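Local coordinates for CRISPR-associated protein, Cse1 family (PDB 4H3T), which is a Cse1-family protein that probably serves as the large subunit of a type I-E CRISPR Cascade complex, taking part in recognition of invading DNA, at residues Asp34-Ala39 with Ala62-Ile67. The protein carries 1 engineered substitution. Residues are numbered along the deposited sequence; the frame is centred on the assembly and turned at random.
Sequences DIFVLA and ALAYRI
F36 meets L63, A64 and I67 between helix 32-37 and helix 52-68, a worked example of how one aromatic ring can join two helices. The CH-pi part comes from I67, whose CD1 lies over one ring face, 3.9 Å from the centroid of the F36 ring and only 9° off its normal. The remaining contacts are van der Waals and fall on the far end of the ring. CE2 of F36 reaches CG of L63 at 3.8 Å, and CE1 rests against CB of A64, also at 3.8 Å. Between them CZ comes obliquely within 3.7 Å of the backbone N of A64. F36 points at helix 52-68 from its CB onward, and with CG anti to the carbonyl carbon (chi1 -83°) the ring is carried across to it. No hydrogen bond crosses the interface; the I67 N to L63 O bond, 2.8 Å, belongs to the helical turn that brings both side chains to the face turned to F36. I91 of helix 88-98 also touches F36, while Y94 of that helix touches L63. The result is a buried aromatic-aliphatic helix-helix contact within the Cse1 family region, one phenylalanine ring laid against a single helical turn.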
loop_
_atom_site.group_PDB
_atom_site.type_symbol
_atom_site.label_atom_id
_atom_site.label_comp_id
_atom_site.label_asym_id
_atom_site.label_seq_id
_atom_site.Cartn_x
_atom_site.Cartn_y
_atom_site.Cartn_z
ATOM N N ASP A 34 -14.242 -16.554 12.910
ATOM C CA ASP A 34 -14.952 -15.354 13.373
ATOM C C ASP A 34 -14.748 -14.137 12.484
ATOM O O ASP A 34 -15.660 -13.348 12.348
ATOM C CB ASP A 34 -14.569 -15.004 14.828
ATOM C CG ASP A 34 -15.368 -15.838 15.816
ATOM O OD1 ASP A 34 -16.320 -16.525 15.375
ATOM O OD2 ASP A 34 -15.024 -15.830 17.022
ATOM N N ILE A 35 -13.628 -14.001 11.833
ATOM C CA ILE A 35 -13.461 -12.833 10.963
ATOM C C ILE A 35 -14.502 -12.888 9.770
ATOM O O ILE A 35 -14.974 -11.844 9.334
ATOM C CB ILE A 35 -11.977 -12.631 10.527
ATOM C CG1 ILE A 35 -11.669 -11.118 10.400
ATOM C CG2 ILE A 35 -11.637 -13.401 9.302
ATOM C CD1 ILE A 35 -10.342 -10.737 9.971
ATOM N N PHE A 36 -14.928 -14.072 9.351
ATOM C CA PHE A 36 -15.932 -14.236 8.310
ATOM C C PHE A 36 -17.326 -14.169 8.906
ATOM O O PHE A 36 -18.156 -13.420 8.432
ATOM C CB PHE A 36 -15.709 -15.581 7.581
ATOM C CG PHE A 36 -14.658 -15.384 6.529
ATOM C CD1 PHE A 36 -14.972 -14.769 5.332
ATOM C CD2 PHE A 36 -13.347 -15.793 6.744
ATOM C CE1 PHE A 36 -14.012 -14.559 4.382
ATOM C CE2 PHE A 36 -12.362 -15.531 5.802
ATOM C CZ PHE A 36 -12.709 -14.940 4.612
ATOM N N VAL A 37 -17.574 -14.925 9.967
ATOM C CA VAL A 37 -18.919 -14.976 10.582
ATOM C C VAL A 37 -19.320 -13.577 11.076
ATOM O O VAL A 37 -20.457 -13.173 10.862
ATOM C CB VAL A 37 -18.975 -16.034 11.714
ATOM C CG1 VAL A 37 -20.335 -15.989 12.459
ATOM C CG2 VAL A 37 -18.735 -17.413 11.122
ATOM N N LEU A 38 -18.356 -12.817 11.620
ATOM C CA LEU A 38 -18.640 -11.495 12.198
ATOM C C LEU A 38 -18.223 -10.315 11.313
ATOM O O LEU A 38 -18.264 -9.171 11.779
ATOM C CB LEU A 38 -17.931 -11.400 13.556
ATOM C CG LEU A 38 -18.254 -12.481 14.593
ATOM C CD1 LEU A 38 -17.448 -12.260 15.844
ATOM C CD2 LEU A 38 -19.704 -12.504 14.933
ATOM N N ALA A 39 -17.878 -10.554 10.029
ATOM C CA ALA A 39 -17.391 -9.501 9.134
ATOM C C ALA A 39 -18.322 -8.278 9.023
ATOM O O ALA A 39 -17.839 -7.160 8.972
ATOM C CB ALA A 39 -17.141 -10.074 7.751
ATOM N N ALA A 62 -8.235 -14.608 -0.360
ATOM C CA ALA A 62 -8.055 -15.932 -0.935
ATOM C C ALA A 62 -9.008 -16.908 -0.265
ATOM O O ALA A 62 -9.591 -17.775 -0.924
ATOM C CB ALA A 62 -6.620 -16.391 -0.759
ATOM N N LEU A 63 -9.135 -16.800 1.056
ATOM C CA LEU A 63 -10.057 -17.680 1.825
ATOM C C LEU A 63 -11.537 -17.418 1.418
ATOM O O LEU A 63 -12.299 -18.369 1.223
ATOM C CB LEU A 63 -9.799 -17.282 3.254
ATOM C CG LEU A 63 -10.007 -18.157 4.456
ATOM C CD1 LEU A 63 -10.056 -19.699 4.136
ATOM C CD2 LEU A 63 -8.905 -17.810 5.441
ATOM N N ALA A 64 -11.917 -16.128 1.203
ATOM C CA ALA A 64 -13.280 -15.777 0.769
ATOM C C ALA A 64 -13.642 -16.420 -0.565
ATOM O O ALA A 64 -14.710 -17.026 -0.646
ATOM C CB ALA A 64 -13.450 -14.280 0.682
ATOM N N TYR A 65 -12.749 -16.347 -1.592
ATOM C CA TYR A 65 -13.041 -16.982 -2.890
ATOM C C TYR A 65 -13.291 -18.488 -2.756
ATOM O O TYR A 65 -14.143 -19.068 -3.472
ATOM C CB TYR A 65 -11.887 -16.746 -3.875
ATOM C CG TYR A 65 -11.885 -15.393 -4.514
ATOM C CD1 TYR A 65 -12.847 -15.048 -5.467
ATOM C CD2 TYR A 65 -10.817 -14.519 -4.319
ATOM C CE1 TYR A 65 -12.768 -13.845 -6.175
ATOM C CE2 TYR A 65 -10.720 -13.333 -5.016
ATOM C CZ TYR A 65 -11.701 -12.986 -5.944
ATOM O OH TYR A 65 -11.598 -11.756 -6.579
ATOM N N ARG A 66 -12.562 -19.136 -1.828
ATOM C CA ARG A 66 -12.698 -20.587 -1.617
ATOM C C ARG A 66 -13.932 -20.904 -0.806
ATOM O O ARG A 66 -14.609 -21.907 -1.118
ATOM C CB ARG A 66 -11.446 -21.196 -0.950
ATOM C CG ARG A 66 -10.131 -21.068 -1.742
ATOM C CD ARG A 66 -10.263 -21.702 -3.129
ATOM N NE ARG A 66 -10.411 -23.152 -3.011
ATOM C CZ ARG A 66 -10.854 -23.972 -3.961
ATOM N NH1 ARG A 66 -11.279 -23.489 -5.129
ATOM N NH2 ARG A 66 -10.868 -25.278 -3.757
ATOM N N ILE A 67 -14.231 -20.108 0.246
ATOM C CA ILE A 67 -15.442 -20.376 1.047
ATOM C C ILE A 67 -16.683 -20.112 0.183
ATOM O O ILE A 67 -17.631 -20.870 0.221
ATOM C CB ILE A 67 -15.472 -19.506 2.334
ATOM C CG1 ILE A 67 -14.440 -19.973 3.378
ATOM C CG2 ILE A 67 -16.873 -19.491 2.938
ATOM C CD1 ILE A 67 -14.084 -18.911 4.430
#